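Local structure of ArtJ (Geobacillus stearothermophilus, 2PVU) at residues A53-M58 with D196-N201; G47-F52 with F175-V180; P123-T128 with E224-I229; I87-L92 with S106-T111. The protein binds arginine, lysine and histidine, and probably delivers them to its cognate ATP-binding cassette transporter, Art(MP)2. All blocks are in the same frame, centred on the assembly; numbering follows the deposited sequence. Where two conformers were deposited one is given.

Contacts 1, 2 and 4 all touch the bound lysine, and contact 3 supplies Tyr226 to the same pocket. Contacts 2 and 4 have centres about 9 Å apart. Between them they hold Phe52 and Trp89, whose ring faces pack on the lysine side chain. Contacts 1 and 2 have centres about 10 Å apart and meet where Val199 CG2 packs on Phe52 CZ at 3.5 Å. Contact 3 is tied to contact 1 through Asp196 and Tyr226, and to contact 4 through Glu224 and Thr109. Contacts 2 and 3 are the farthest apart, with centres about 17 Å from each other and no touch between them.

Contact 1 (A53-M58 with D196-N201); sequences APFEYM and DNAVAN. With LYS (lysine), chain E.
The ring of Phe55 rests against two helix residues. Its CZ meets Ala198 CB at 3.7 Å. Val199 CG2 comes up at the ring edge, in plane, 3.9 Å from Phe55 CD2. The ring is carried there with CG anti to the carbonyl carbon (chi1 -63°). The same Val199 CG2 lies 3.4 Å from Ala53 O. This methyl sits beside its backbone N because CG1 stands anti to that N (chi1 172°). Pro54, after a cis peptide bond, brings CD to 3.8 Å from Ala198 O. No direct hydrogen bond joins the segments. Instead one water donates to both Ala53 O and Val199 O, each at 2.7 Å. At the helix start, Asp196 OD2 accepts from the N of the bound lysine at 2.8 Å and is also bonded to Tyr226 OH. The contact thus joins the loop at 53-55 to the first turn of helix 197-206. Phe261 of helix 252-261 packs on Pro54, Phe55 and Ala198, and strand 125-134 runs alongside Asn197.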
loop_
_atom_site.group_PDB
_atom_site.type_symbol
_atom_site.label_atom_id
_atom_site.label_comp_id
_atom_site.label_asym_id
_atom_site.label_seq_id
_atom_site.Cartn_x
_atom_site.Cartn_y
_atom_site.Cartn_z
ATOM N N ALA A 53 2.199 -2.421 -7.577
ATOM C CA ALA A 53 1.926 -1.383 -8.583
ATOM C C ALA A 53 0.520 -0.827 -8.341
ATOM O O ALA A 53 -0.412 -1.602 -8.119
ATOM C CB ALA A 53 2.040 -1.943 -10.007
ATOM N N PRO A 54 0.332 0.504 -8.458
ATOM C CA PRO A 54 1.258 1.513 -8.979
ATOM C C PRO A 54 2.131 2.213 -7.926
ATOM O O PRO A 54 2.854 3.154 -8.261
ATOM C CB PRO A 54 0.314 2.552 -9.561
ATOM C CG PRO A 54 -0.843 2.561 -8.594
ATOM C CD PRO A 54 -0.978 1.092 -8.119
ATOM N N PHE A 55 2.061 1.772 -6.678
ATOM C CA PHE A 55 2.775 2.467 -5.585
ATOM C C PHE A 55 4.269 2.175 -5.567
ATOM O O PHE A 55 5.105 3.096 -5.490
ATOM C CB PHE A 55 2.092 2.131 -4.243
ATOM C CG PHE A 55 0.672 2.636 -4.200
ATOM C CD1 PHE A 55 0.430 3.997 -4.019
ATOM C CD2 PHE A 55 -0.399 1.768 -4.416
ATOM C CE1 PHE A 55 -0.897 4.537 -4.061
ATOM C CE2 PHE A 55 -1.730 2.256 -4.405
ATOM C CZ PHE A 55 -1.970 3.656 -4.258
ATOM N N GLU A 56 4.620 0.902 -5.705
ATOM C CA GLU A 56 6.020 0.526 -5.853
ATOM C C GLU A 56 6.072 -0.827 -6.519
ATOM O O GLU A 56 5.356 -1.740 -6.142
ATOM C CB GLU A 56 6.736 0.450 -4.516
ATOM C CG GLU A 56 6.007 -0.339 -3.393
ATOM C CD GLU A 56 4.998 0.510 -2.619
ATOM O OE1 GLU A 56 5.310 1.696 -2.352
ATOM O OE2 GLU A 56 3.915 -0.003 -2.223
ATOM N N TYR A 57 6.920 -0.939 -7.520
ATOM C CA TYR A 57 7.062 -2.218 -8.232
ATOM C C TYR A 57 8.399 -2.174 -8.934
ATOM O O TYR A 57 9.087 -1.152 -8.877
ATOM C CB TYR A 57 5.891 -2.456 -9.189
ATOM C CG TYR A 57 5.674 -1.395 -10.246
ATOM C CD1 TYR A 57 6.072 -1.623 -11.577
ATOM C CD2 TYR A 57 5.028 -0.181 -9.942
ATOM C CE1 TYR A 57 5.850 -0.675 -12.567
ATOM C CE2 TYR A 57 4.791 0.783 -10.925
ATOM C CZ TYR A 57 5.208 0.532 -12.233
ATOM O OH TYR A 57 4.987 1.460 -13.223
ATOM N N MET A 58 8.813 -3.296 -9.526
ATOM C CA MET A 58 10.102 -3.348 -10.219
ATOM C C MET A 58 9.882 -3.150 -11.698
ATOM O O MET A 58 8.961 -3.704 -12.275
ATOM C CB MET A 58 10.811 -4.695 -9.983
ATOM C CG MET A 58 11.193 -4.999 -8.529
ATOM S SD MET A 58 12.402 -3.822 -7.861
ATOM C CE MET A 58 12.638 -4.498 -6.251
ATOM N N ASP A 196 -6.109 -3.332 -2.243
ATOM C CA ASP A 196 -6.356 -1.881 -2.253
ATOM C C ASP A 196 -6.900 -1.446 -3.592
ATOM O O ASP A 196 -6.489 -1.981 -4.634
ATOM C CB ASP A 196 -5.051 -1.129 -1.934
ATOM C CG ASP A 196 -4.579 -1.325 -0.492
ATOM O OD1 ASP A 196 -4.777 -2.416 0.050
ATOM O OD2 ASP A 196 -3.974 -0.406 0.111
ATOM N N ASN A 197 -7.787 -0.443 -3.558
ATOM C CA ASN A 197 -8.506 -0.015 -4.748
ATOM C C ASN A 197 -7.598 0.351 -5.927
ATOM O O ASN A 197 -7.904 -0.054 -7.044
ATOM C CB ASN A 197 -9.501 1.130 -4.456
ATOM C CG ASN A 197 -8.801 2.400 -4.005
ATOM O OD1 ASN A 197 -8.134 2.417 -2.982
ATOM N ND2 ASN A 197 -8.930 3.454 -4.789
ATOM N N ALA A 198 -6.528 1.134 -5.700
ATOM C CA ALA A 198 -5.732 1.605 -6.877
ATOM C C ALA A 198 -4.931 0.463 -7.463
ATOM O O ALA A 198 -4.654 0.436 -8.666
ATOM C CB ALA A 198 -4.801 2.786 -6.475
ATOM N N VAL A 199 -4.569 -0.503 -6.610
ATOM C CA VAL A 199 -3.822 -1.679 -7.046
ATOM C C VAL A 199 -4.725 -2.582 -7.896
ATOM O O VAL A 199 -4.358 -2.975 -9.006
ATOM C CB VAL A 199 -3.238 -2.452 -5.860
ATOM C CG1 VAL A 199 -2.636 -3.773 -6.335
ATOM C CG2 VAL A 199 -2.167 -1.573 -5.173
ATOM N N ALA A 200 -5.916 -2.884 -7.401
ATOM C CA ALA A 200 -6.884 -3.685 -8.197
ATOM C C ALA A 200 -7.263 -2.992 -9.503
ATOM O O ALA A 200 -7.249 -3.592 -10.577
ATOM C CB ALA A 200 -8.139 -3.990 -7.381
ATOM N N ASN A 201 -7.587 -1.708 -9.411
ATOM C CA ASN A 201 -8.002 -0.951 -10.581
ATOM C C ASN A 201 -6.936 -0.888 -11.653
ATOM O O ASN A 201 -7.247 -1.034 -12.846
ATOM C CB ASN A 201 -8.437 0.462 -10.184
ATOM C CG ASN A 201 -9.823 0.491 -9.553
ATOM O OD1 ASN A 201 -10.687 -0.343 -9.864
ATOM N ND2 ASN A 201 -10.057 1.469 -8.716
HETATM N N LYS E . -2.799 -0.760 2.605
HETATM C CA LYS E . -2.885 -2.188 3.057
HETATM C C LYS E . -2.174 -2.336 4.409
HETATM O O LYS E . -2.237 -3.388 5.029
HETATM C CB LYS E . -2.222 -3.107 2.038
HETATM C CG LYS E . -0.733 -2.744 1.814
HETATM C CD LYS E . 0.049 -3.925 1.201
HETATM C CE LYS E . 1.308 -3.404 0.523
HETATM N NZ LYS E . 2.226 -4.579 0.067
HETATM O OXT LYS E . -1.504 -1.398 4.893
HETATM O O HOH W 1 -1.778 -3.077 -9.864
#

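Contact 2 (G47-F52 with F175-V180); sequences GTDAAF and FETTVV. With LYS (lysine), chain E.
Asp49 OD2 is gripped from several sides. A water lies 2.8 Å from Asp49 OD2, Gln153 NE2 bonds to it, and the NZ of the bound lysine lies 2.8 Å away. That water also accepts from Thr178 N and lies 2.7 Å from Ala51 O. A second water, 2.7 Å from Asp49 OD1, reaches on to Glu176 O. The polar link between the segments therefore runs through water, with no direct hydrogen bond between them. The carboxylate probably helps to neutralise the ligand ammonium group.

Phe52 offers one ring face to the ligand. Lysine CE sits over the ring centre, 3.5 Å above the plane. At the ring edge is Thr178, whose OG1 is 3.4 Å from Phe52 CE2 and is bonded to Gln153 OE1. Gln153 thus holds both Asp49 and Thr178.

Ala51 CB touches two methyl groups, Val179 CG2 at 3.8 Å and Thr177 CG2, at the N-cap just before the helix. Thr177 OG1 stands between the backbone N and carbonyl carbon (chi1 62°). From there it accepts from Val180 N and caps the helix.

The contact sets the loop after strand 44-48 against the N-terminal end of helix 178-186. Strand 192-196 backs Phe52 and Thr178, while helix 89-98 flanks Asp49 and Glu176.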
loop_
_atom_site.group_PDB
_atom_site.type_symbol
_atom_site.label_atom_id
_atom_site.label_comp_id
_atom_site.label_asym_id
_atom_site.label_seq_id
_atom_site.Cartn_x
_atom_site.Cartn_y
_atom_site.Cartn_z
ATOM N N GLY A 47 12.721 1.169 3.712
ATOM C CA GLY A 47 12.261 -0.121 3.162
ATOM C C GLY A 47 10.917 -0.063 2.472
ATOM O O GLY A 47 10.073 0.795 2.769
ATOM N N THR A 48 10.688 -1.031 1.582
ATOM C CA THR A 48 9.432 -1.142 0.838
ATOM C C THR A 48 9.253 -2.581 0.358
ATOM O O THR A 48 10.204 -3.389 0.377
ATOM C CB THR A 48 9.393 -0.160 -0.366
ATOM O OG1 THR A 48 8.044 -0.016 -0.863
ATOM C CG2 THR A 48 10.342 -0.605 -1.528
ATOM N N ASP A 49 8.012 -2.890 -0.037
ATOM C CA ASP A 49 7.649 -4.200 -0.636
ATOM C C ASP A 49 7.364 -3.888 -2.079
ATOM O O ASP A 49 6.212 -3.544 -2.398
ATOM C CB ASP A 49 6.399 -4.760 0.082
ATOM C CG ASP A 49 5.735 -5.910 -0.672
ATOM O OD1 ASP A 49 6.507 -6.688 -1.306
ATOM O OD2 ASP A 49 4.483 -6.021 -0.634
ATOM N N ALA A 50 8.390 -3.935 -2.969
ATOM C CA ALA A 50 8.132 -3.430 -4.331
ATOM C C ALA A 50 7.467 -4.504 -5.181
ATOM O O ALA A 50 8.070 -4.983 -6.146
ATOM C CB ALA A 50 9.401 -2.961 -5.020
ATOM N N ALA A 51 6.220 -4.821 -4.836
ATOM C CA ALA A 51 5.380 -5.753 -5.593
ATOM C C ALA A 51 3.942 -5.285 -5.477
ATOM O O ALA A 51 3.026 -6.083 -5.114
ATOM C CB ALA A 51 5.558 -7.212 -5.038
ATOM N N PHE A 52 3.718 -3.980 -5.717
ATOM C CA PHE A 52 2.428 -3.325 -5.342
ATOM C C PHE A 52 2.198 -2.125 -6.282
ATOM O O PHE A 52 2.028 -0.960 -5.851
ATOM C CB PHE A 52 2.480 -2.901 -3.861
ATOM C CG PHE A 52 1.134 -2.799 -3.187
ATOM C CD1 PHE A 52 0.708 -1.576 -2.673
ATOM C CD2 PHE A 52 0.294 -3.932 -3.070
ATOM C CE1 PHE A 52 -0.542 -1.459 -2.013
ATOM C CE2 PHE A 52 -0.954 -3.836 -2.429
ATOM C CZ PHE A 52 -1.370 -2.584 -1.894
ATOM N N PHE A 175 -0.677 -14.667 1.323
ATOM C CA PHE A 175 0.524 -14.705 0.476
ATOM C C PHE A 175 1.503 -13.591 0.837
ATOM O O PHE A 175 1.089 -12.557 1.349
ATOM C CB PHE A 175 0.108 -14.613 -0.993
ATOM C CG PHE A 175 -0.894 -15.678 -1.356
ATOM C CD1 PHE A 175 -0.487 -16.989 -1.529
ATOM C CD2 PHE A 175 -2.239 -15.389 -1.371
ATOM C CE1 PHE A 175 -1.418 -17.976 -1.828
ATOM C CE2 PHE A 175 -3.193 -16.368 -1.655
ATOM C CZ PHE A 175 -2.757 -17.679 -1.864
ATOM N N GLU A 176 2.792 -13.800 0.576
ATOM C CA GLU A 176 3.791 -12.802 1.009
ATOM C C GLU A 176 3.784 -11.548 0.143
ATOM O O GLU A 176 4.250 -10.495 0.599
ATOM C CB GLU A 176 5.209 -13.441 1.042
ATOM C CG GLU A 176 6.325 -12.504 1.489
ATOM C CD GLU A 176 6.074 -11.845 2.829
ATOM O OE1 GLU A 176 5.391 -12.433 3.724
ATOM O OE2 GLU A 176 6.612 -10.726 2.986
ATOM N N THR A 177 3.264 -11.656 -1.087
ATOM C CA THR A 177 3.019 -10.463 -1.946
ATOM C C THR A 177 1.585 -10.450 -2.444
ATOM O O THR A 177 0.956 -11.525 -2.615
ATOM C CB THR A 177 3.949 -10.410 -3.149
ATOM O OG1 THR A 177 3.735 -11.551 -3.990
ATOM C CG2 THR A 177 5.422 -10.377 -2.720
ATOM N N THR A 178 1.092 -9.246 -2.741
ATOM C CA THR A 178 -0.190 -9.127 -3.458
ATOM C C THR A 178 -0.071 -9.716 -4.873
ATOM O O THR A 178 -1.056 -10.241 -5.413
ATOM C CB THR A 178 -0.606 -7.652 -3.483
ATOM O OG1 THR A 178 -0.736 -7.266 -2.134
ATOM C CG2 THR A 178 -1.965 -7.405 -4.254
ATOM N N VAL A 179 1.119 -9.659 -5.470
ATOM C CA VAL A 179 1.330 -10.235 -6.797
ATOM C C VAL A 179 0.921 -11.717 -6.814
ATOM O O VAL A 179 0.167 -12.156 -7.688
ATOM C CB VAL A 179 2.818 -10.113 -7.258
ATOM C CG1 VAL A 179 3.074 -11.022 -8.491
ATOM C CG2 VAL A 179 3.147 -8.655 -7.599
ATOM N N VAL A 180 1.421 -12.478 -5.847
ATOM C CA VAL A 180 1.078 -13.916 -5.725
ATOM C C VAL A 180 -0.407 -14.175 -5.405
ATOM O O VAL A 180 -0.998 -15.120 -5.945
ATOM C CB VAL A 180 2.003 -14.636 -4.742
ATOM C CG1 VAL A 180 1.493 -16.070 -4.451
ATOM C CG2 VAL A 180 3.426 -14.676 -5.308
HETATM N N LYS E . -2.799 -0.760 2.605
HETATM C CA LYS E . -2.885 -2.188 3.057
HETATM C C LYS E . -2.174 -2.336 4.409
HETATM O O LYS E . -2.237 -3.388 5.029
HETATM C CB LYS E . -2.222 -3.107 2.038
HETATM C CG LYS E . -0.733 -2.744 1.814
HETATM C CD LYS E . 0.049 -3.925 1.201
HETATM C CE LYS E . 1.308 -3.404 0.523
HETATM N NZ LYS E . 2.226 -4.579 0.067
HETATM O OXT LYS E . -1.504 -1.398 4.893
HETATM O O HOH W 2 2.733 -6.923 -2.574
HETATM O O HOH W 3 6.643 -8.924 0.164
#

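Contact 3 (P123-T128 with E224-I229); sequences PYFEAT and EYYGMI. With SO4 (sulfate ion), chain C.
Ala127 and Glu224 form an antiparallel hydrogen-bonded pair, with Ala127 N to Glu224 O at 2.7 Å and Glu224 N to Ala127 O at 2.8 Å. Glu126 and Tyr225 are a non-hydrogen-bonded pair. Farther along, Tyr124 N donates to Tyr226 O at 2.9 Å.

Rings and methyls pack across the pair. Tyr226 CB lies over one face of the Tyr124 ring, offset to the rim, 3.9 Å from its centroid in a CH-pi contact. The Tyr124 ring is brought under it by a CG placed between backbone N and carbonyl carbon (chi1 71°). Glu126 CG makes a like contact over the Tyr225 ring. The rings of Phe125 and Tyr226 are nearly parallel (13°) but slid apart, so they barely overlap. Ala127 CB packs 3.5 Å from Tyr226 OH.

A water links the segments by donating to Tyr124 OH and Gly227 O. Other polar ends have partners beyond the strands: Tyr124 OH bonds to Asp67, and Glu224 OE1 to Thr109 and Thr157.

Strand 125-134 pairs here with 224-231 and also with 192-196. This is consistent with a strand crossing between the two lobes of a solute-binding protein. Tyr226 lines the lysine pocket.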
loop_
_atom_site.group_PDB
_atom_site.type_symbol
_atom_site.label_atom_id
_atom_site.label_comp_id
_atom_site.label_asym_id
_atom_site.label_seq_id
_atom_site.Cartn_x
_atom_site.Cartn_y
_atom_site.Cartn_z
ATOM N N PRO A 123 -1.211 11.665 6.823
ATOM C CA PRO A 123 -1.600 10.832 5.657
ATOM C C PRO A 123 -1.207 11.439 4.334
ATOM O O PRO A 123 -1.183 12.662 4.188
ATOM C CB PRO A 123 -3.121 10.754 5.749
ATOM C CG PRO A 123 -3.564 11.618 6.850
ATOM C CD PRO A 123 -2.368 12.148 7.608
ATOM N N TYR A 124 -0.905 10.600 3.364
ATOM C CA TYR A 124 -0.587 11.115 2.034
ATOM C C TYR A 124 -1.449 10.525 0.934
ATOM O O TYR A 124 -1.227 10.812 -0.242
ATOM C CB TYR A 124 0.923 10.903 1.716
ATOM C CG TYR A 124 1.332 9.438 1.457
ATOM C CD1 TYR A 124 1.089 8.816 0.224
ATOM C CD2 TYR A 124 1.946 8.691 2.461
ATOM C CE1 TYR A 124 1.456 7.443 -0.022
ATOM C CE2 TYR A 124 2.302 7.321 2.250
ATOM C CZ TYR A 124 2.073 6.716 1.033
ATOM O OH TYR A 124 2.445 5.395 0.844
ATOM N N PHE A 125 -2.406 9.667 1.263
ATOM C CA PHE A 125 -3.261 9.037 0.207
ATOM C C PHE A 125 -4.487 8.489 0.905
ATOM O O PHE A 125 -4.401 8.122 2.069
ATOM C CB PHE A 125 -2.482 7.860 -0.428
ATOM C CG PHE A 125 -2.871 7.582 -1.852
ATOM C CD1 PHE A 125 -2.282 8.309 -2.887
ATOM C CD2 PHE A 125 -3.823 6.610 -2.155
ATOM C CE1 PHE A 125 -2.651 8.055 -4.243
ATOM C CE2 PHE A 125 -4.189 6.341 -3.502
ATOM C CZ PHE A 125 -3.589 7.088 -4.538
ATOM N N GLU A 126 -5.629 8.437 0.202
ATOM C CA GLU A 126 -6.809 7.761 0.759
ATOM C C GLU A 126 -7.179 6.611 -0.155
ATOM O O GLU A 126 -7.113 6.724 -1.406
ATOM C CB GLU A 126 -8.019 8.691 0.965
ATOM C CG GLU A 126 -9.162 8.001 1.776
ATOM C CD GLU A 126 -10.440 8.848 1.936
ATOM O OE1 GLU A 126 -10.497 9.965 1.402
ATOM O OE2 GLU A 126 -11.385 8.385 2.618
ATOM N N ALA A 127 -7.549 5.505 0.468
ATOM C CA ALA A 127 -7.811 4.258 -0.261
ATOM C C ALA A 127 -8.934 3.458 0.404
ATOM O O ALA A 127 -9.434 3.836 1.457
ATOM C CB ALA A 127 -6.499 3.416 -0.286
ATOM N N THR A 128 -9.297 2.323 -0.220
ATOM C CA THR A 128 -10.222 1.415 0.410
ATOM C C THR A 128 -9.900 0.015 -0.134
ATOM O O THR A 128 -9.327 -0.114 -1.204
ATOM C CB THR A 128 -11.707 1.785 0.096
ATOM O OG1 THR A 128 -12.571 0.853 0.746
ATOM C CG2 THR A 128 -11.981 1.759 -1.407
ATOM N N GLU A 224 -9.466 4.249 4.240
ATOM C CA GLU A 224 -8.109 3.990 4.763
ATOM C C GLU A 224 -7.212 5.116 4.314
ATOM O O GLU A 224 -7.396 5.626 3.196
ATOM C CB GLU A 224 -7.555 2.660 4.173
ATOM C CG GLU A 224 -8.279 1.439 4.760
ATOM C CD GLU A 224 -7.715 0.095 4.295
ATOM O OE1 GLU A 224 -6.479 -0.109 4.196
ATOM O OE2 GLU A 224 -8.550 -0.781 4.002
ATOM N N TYR A 225 -6.218 5.484 5.145
ATOM C CA TYR A 225 -5.264 6.536 4.733
ATOM C C TYR A 225 -3.868 5.976 4.788
ATOM O O TYR A 225 -3.551 5.367 5.788
ATOM C CB TYR A 225 -5.389 7.722 5.695
ATOM C CG TYR A 225 -6.756 8.366 5.562
ATOM C CD1 TYR A 225 -6.948 9.405 4.667
ATOM C CD2 TYR A 225 -7.854 7.892 6.301
ATOM C CE1 TYR A 225 -8.215 10.014 4.524
ATOM C CE2 TYR A 225 -9.122 8.473 6.169
ATOM C CZ TYR A 225 -9.285 9.531 5.262
ATOM O OH TYR A 225 -10.510 10.138 5.126
ATOM N N TYR A 226 -3.030 6.195 3.754
ATOM C CA TYR A 226 -1.660 5.688 3.811
ATOM C C TYR A 226 -0.762 6.696 4.531
ATOM O O TYR A 226 -1.005 7.911 4.427
ATOM C CB TYR A 226 -1.062 5.525 2.415
ATOM C CG TYR A 226 -1.745 4.526 1.554
ATOM C CD1 TYR A 226 -2.603 3.547 2.095
ATOM C CD2 TYR A 226 -1.470 4.510 0.199
ATOM C CE1 TYR A 226 -3.224 2.603 1.246
ATOM C CE2 TYR A 226 -2.041 3.555 -0.647
ATOM C CZ TYR A 226 -2.930 2.654 -0.139
ATOM O OH TYR A 226 -3.475 1.757 -1.042
ATOM N N GLY A 227 0.201 6.183 5.297
ATOM C CA GLY A 227 1.243 7.025 5.929
ATOM C C GLY A 227 2.608 6.396 5.656
ATOM O O GLY A 227 2.720 5.187 5.415
ATOM N N MET A 228 3.655 7.238 5.651
ATOM C CA MET A 228 5.027 6.726 5.743
ATOM C C MET A 228 5.146 6.219 7.178
ATOM O O MET A 228 4.420 6.680 8.038
ATOM C CB MET A 228 6.005 7.854 5.414
ATOM C CG MET A 228 6.092 8.054 3.882
ATOM S SD MET A 228 6.832 9.616 3.461
ATOM C CE MET A 228 5.469 10.755 3.590
ATOM N N ILE A 229 5.999 5.232 7.428
ATOM C CA ILE A 229 6.050 4.581 8.747
ATOM C C ILE A 229 7.475 4.616 9.311
ATOM O O ILE A 229 8.445 4.683 8.561
ATOM C CB ILE A 229 5.543 3.137 8.627
ATOM C CG1 ILE A 229 5.352 2.487 10.005
ATOM C CG2 ILE A 229 6.543 2.281 7.797
ATOM C CD1 ILE A 229 4.673 1.136 9.935
HETATM S S SO4 C . -6.342 11.137 -3.203
HETATM O O1 SO4 C . -5.380 10.789 -4.238
HETATM O O2 SO4 C . -6.826 9.798 -2.717
HETATM O O3 SO4 C . -7.388 11.963 -3.867
HETATM O O4 SO4 C . -5.630 11.903 -2.140
HETATM O O HOH W 4 3.304 3.865 2.905
#

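Contact 4 (I87-L92 with S106-T111); sequences IGWDPL and SGITIT. With LYS (lysine), chain E.
Trp89 CZ3 reaches Ser106 O at 3.6 Å and Ile108 CG1 at 4.0 Å, and its ring also carries the bound lysine. Lysine NZ stands 3.5 Å above one face, offset to the rim. Trp89 CG is anti to the backbone N (chi1 179°), which lets the far end of the indole reach the 106-111 loop. Ser106 OG meets the indole at its edge, in plane.

The loop grips the other end of the ligand. Lysine N donates to Gly107 O at 2.8 Å and to Thr109 OG1 at 2.9 Å. Thr109 N donates to lysine OXT at 2.8 Å, nearly straight at 169°. These residues form part of the amino acid pocket of a family 3 solute-binding protein, where main-chain and side-chain groups hold the ligand backbone and an aromatic ring packs on its side chain.

Behind this layer, Leu92 CD2 packs on Ser106 CB at 3.9 Å and on Ile108 CD1. Further out, Ser106 OG bonds to Asp49 N, and Trp89 NE1 bonds to Ala155 O. Gly107 N is held by Asp67. Ile108 packs against Ile229 of strand 224-231 and Phe120 of strand 118-120.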
loop_
_atom_site.group_PDB
_atom_site.type_symbol
_atom_site.label_atom_id
_atom_site.label_comp_id
_atom_site.label_asym_id
_atom_site.label_seq_id
_atom_site.Cartn_x
_atom_site.Cartn_y
_atom_site.Cartn_z
ATOM N N ILE A 87 12.695 -4.763 0.545
ATOM C CA ILE A 87 12.944 -5.813 1.505
ATOM C C ILE A 87 11.807 -6.776 1.732
ATOM O O ILE A 87 11.998 -7.814 2.403
ATOM C CB ILE A 87 13.482 -5.279 2.838
ATOM C CG1 ILE A 87 12.549 -4.226 3.411
ATOM C CG2 ILE A 87 14.921 -4.740 2.623
ATOM C CD1 ILE A 87 12.926 -3.810 4.861
ATOM N N GLY A 88 10.638 -6.475 1.177
ATOM C CA GLY A 88 9.530 -7.421 1.321
ATOM C C GLY A 88 8.677 -6.996 2.522
ATOM O O GLY A 88 9.122 -6.219 3.364
ATOM N N TRP A 89 7.447 -7.487 2.576
ATOM C CA TRP A 89 6.429 -6.891 3.432
ATOM C C TRP A 89 6.665 -7.297 4.892
ATOM O O TRP A 89 6.755 -6.442 5.803
ATOM C CB TRP A 89 5.066 -7.391 2.937
ATOM C CG TRP A 89 3.850 -6.908 3.704
ATOM C CD1 TRP A 89 2.993 -7.687 4.501
ATOM C CD2 TRP A 89 3.368 -5.580 3.778
ATOM N NE1 TRP A 89 1.989 -6.897 5.011
ATOM C CE2 TRP A 89 2.209 -5.593 4.603
ATOM C CE3 TRP A 89 3.805 -4.348 3.235
ATOM C CZ2 TRP A 89 1.469 -4.416 4.873
ATOM C CZ3 TRP A 89 3.053 -3.165 3.491
ATOM C CH2 TRP A 89 1.906 -3.205 4.289
ATOM N N ASP A 90 6.692 -8.593 5.147
ATOM C CA ASP A 90 6.850 -8.999 6.537
ATOM C C ASP A 90 8.241 -8.592 7.094
ATOM O O ASP A 90 8.355 -8.107 8.244
ATOM C CB ASP A 90 6.508 -10.479 6.728
ATOM C CG ASP A 90 4.988 -10.709 6.665
ATOM O OD1 ASP A 90 4.260 -10.216 7.561
ATOM O OD2 ASP A 90 4.514 -11.343 5.713
ATOM N N PRO A 91 9.298 -8.767 6.283
ATOM C CA PRO A 91 10.602 -8.218 6.702
ATOM C C PRO A 91 10.608 -6.749 6.992
ATOM O O PRO A 91 11.356 -6.337 7.881
ATOM C CB PRO A 91 11.515 -8.513 5.515
ATOM C CG PRO A 91 10.923 -9.874 4.981
ATOM C CD PRO A 91 9.412 -9.568 5.047
ATOM N N LEU A 92 9.817 -5.967 6.253
ATOM C CA LEU A 92 9.775 -4.499 6.446
ATOM C C LEU A 92 9.361 -4.195 7.895
ATOM O O LEU A 92 10.002 -3.379 8.593
ATOM C CB LEU A 92 8.841 -3.838 5.430
ATOM C CG LEU A 92 8.495 -2.353 5.675
ATOM C CD1 LEU A 92 9.797 -1.536 5.740
ATOM C CD2 LEU A 92 7.544 -1.850 4.578
ATOM N N SER A 106 5.177 2.087 1.549
ATOM C CA SER A 106 4.800 0.807 0.905
ATOM C C SER A 106 3.264 0.644 0.877
ATOM O O SER A 106 2.771 -0.471 1.154
ATOM C CB SER A 106 5.464 -0.364 1.669
ATOM O OG SER A 106 5.547 -1.587 0.930
ATOM N N GLY A 107 2.533 1.730 0.582
ATOM C CA GLY A 107 1.049 1.673 0.485
ATOM C C GLY A 107 0.510 1.236 1.847
ATOM O O GLY A 107 -0.447 0.496 1.923
ATOM N N ILE A 108 1.118 1.729 2.913
ATOM C CA ILE A 108 0.773 1.282 4.311
ATOM C C ILE A 108 -0.331 2.068 4.962
ATOM O O ILE A 108 -0.160 3.258 5.251
ATOM C CB ILE A 108 2.002 1.370 5.265
ATOM C CG1 ILE A 108 3.193 0.647 4.616
ATOM C CG2 ILE A 108 1.612 0.725 6.681
ATOM C CD1 ILE A 108 4.597 1.044 5.254
ATOM N N THR A 109 -1.431 1.394 5.264
ATOM C CA THR A 109 -2.556 2.034 5.947
ATOM C C THR A 109 -2.187 2.360 7.382
ATOM O O THR A 109 -1.643 1.533 8.113
ATOM C CB THR A 109 -3.799 1.139 5.908
ATOM O OG1 THR A 109 -4.162 0.882 4.537
ATOM C CG2 THR A 109 -4.979 1.777 6.640
ATOM N N ILE A 110 -2.467 3.592 7.767
ATOM C CA ILE A 110 -2.335 3.985 9.185
ATOM C C ILE A 110 -3.447 3.286 9.974
ATOM O O ILE A 110 -4.625 3.456 9.644
ATOM C CB ILE A 110 -2.564 5.531 9.329
ATOM C CG1 ILE A 110 -1.537 6.303 8.511
ATOM C CG2 ILE A 110 -2.566 5.952 10.835
ATOM C CD1 ILE A 110 -1.857 7.814 8.293
ATOM N N THR A 111 -3.121 2.532 11.033
ATOM C CA THR A 111 -4.180 1.921 11.872
ATOM C C THR A 111 -3.844 2.036 13.334
ATOM O O THR A 111 -2.673 2.188 13.698
ATOM C CB THR A 111 -4.420 0.405 11.606
ATOM O OG1 THR A 111 -3.255 -0.336 11.990
ATOM C CG2 THR A 111 -4.731 0.169 10.129
HETATM N N LYS E . -2.799 -0.760 2.605
HETATM C CA LYS E . -2.885 -2.188 3.057
HETATM C C LYS E . -2.174 -2.336 4.409
HETATM O O LYS E . -2.237 -3.388 5.029
HETATM C CB LYS E . -2.222 -3.107 2.038
HETATM C CG LYS E . -0.733 -2.744 1.814
HETATM C CD LYS E . 0.049 -3.925 1.201
HETATM C CE LYS E . 1.308 -3.404 0.523
HETATM N NZ LYS E . 2.226 -4.579 0.067
HETATM O OXT LYS E . -1.504 -1.398 4.893
#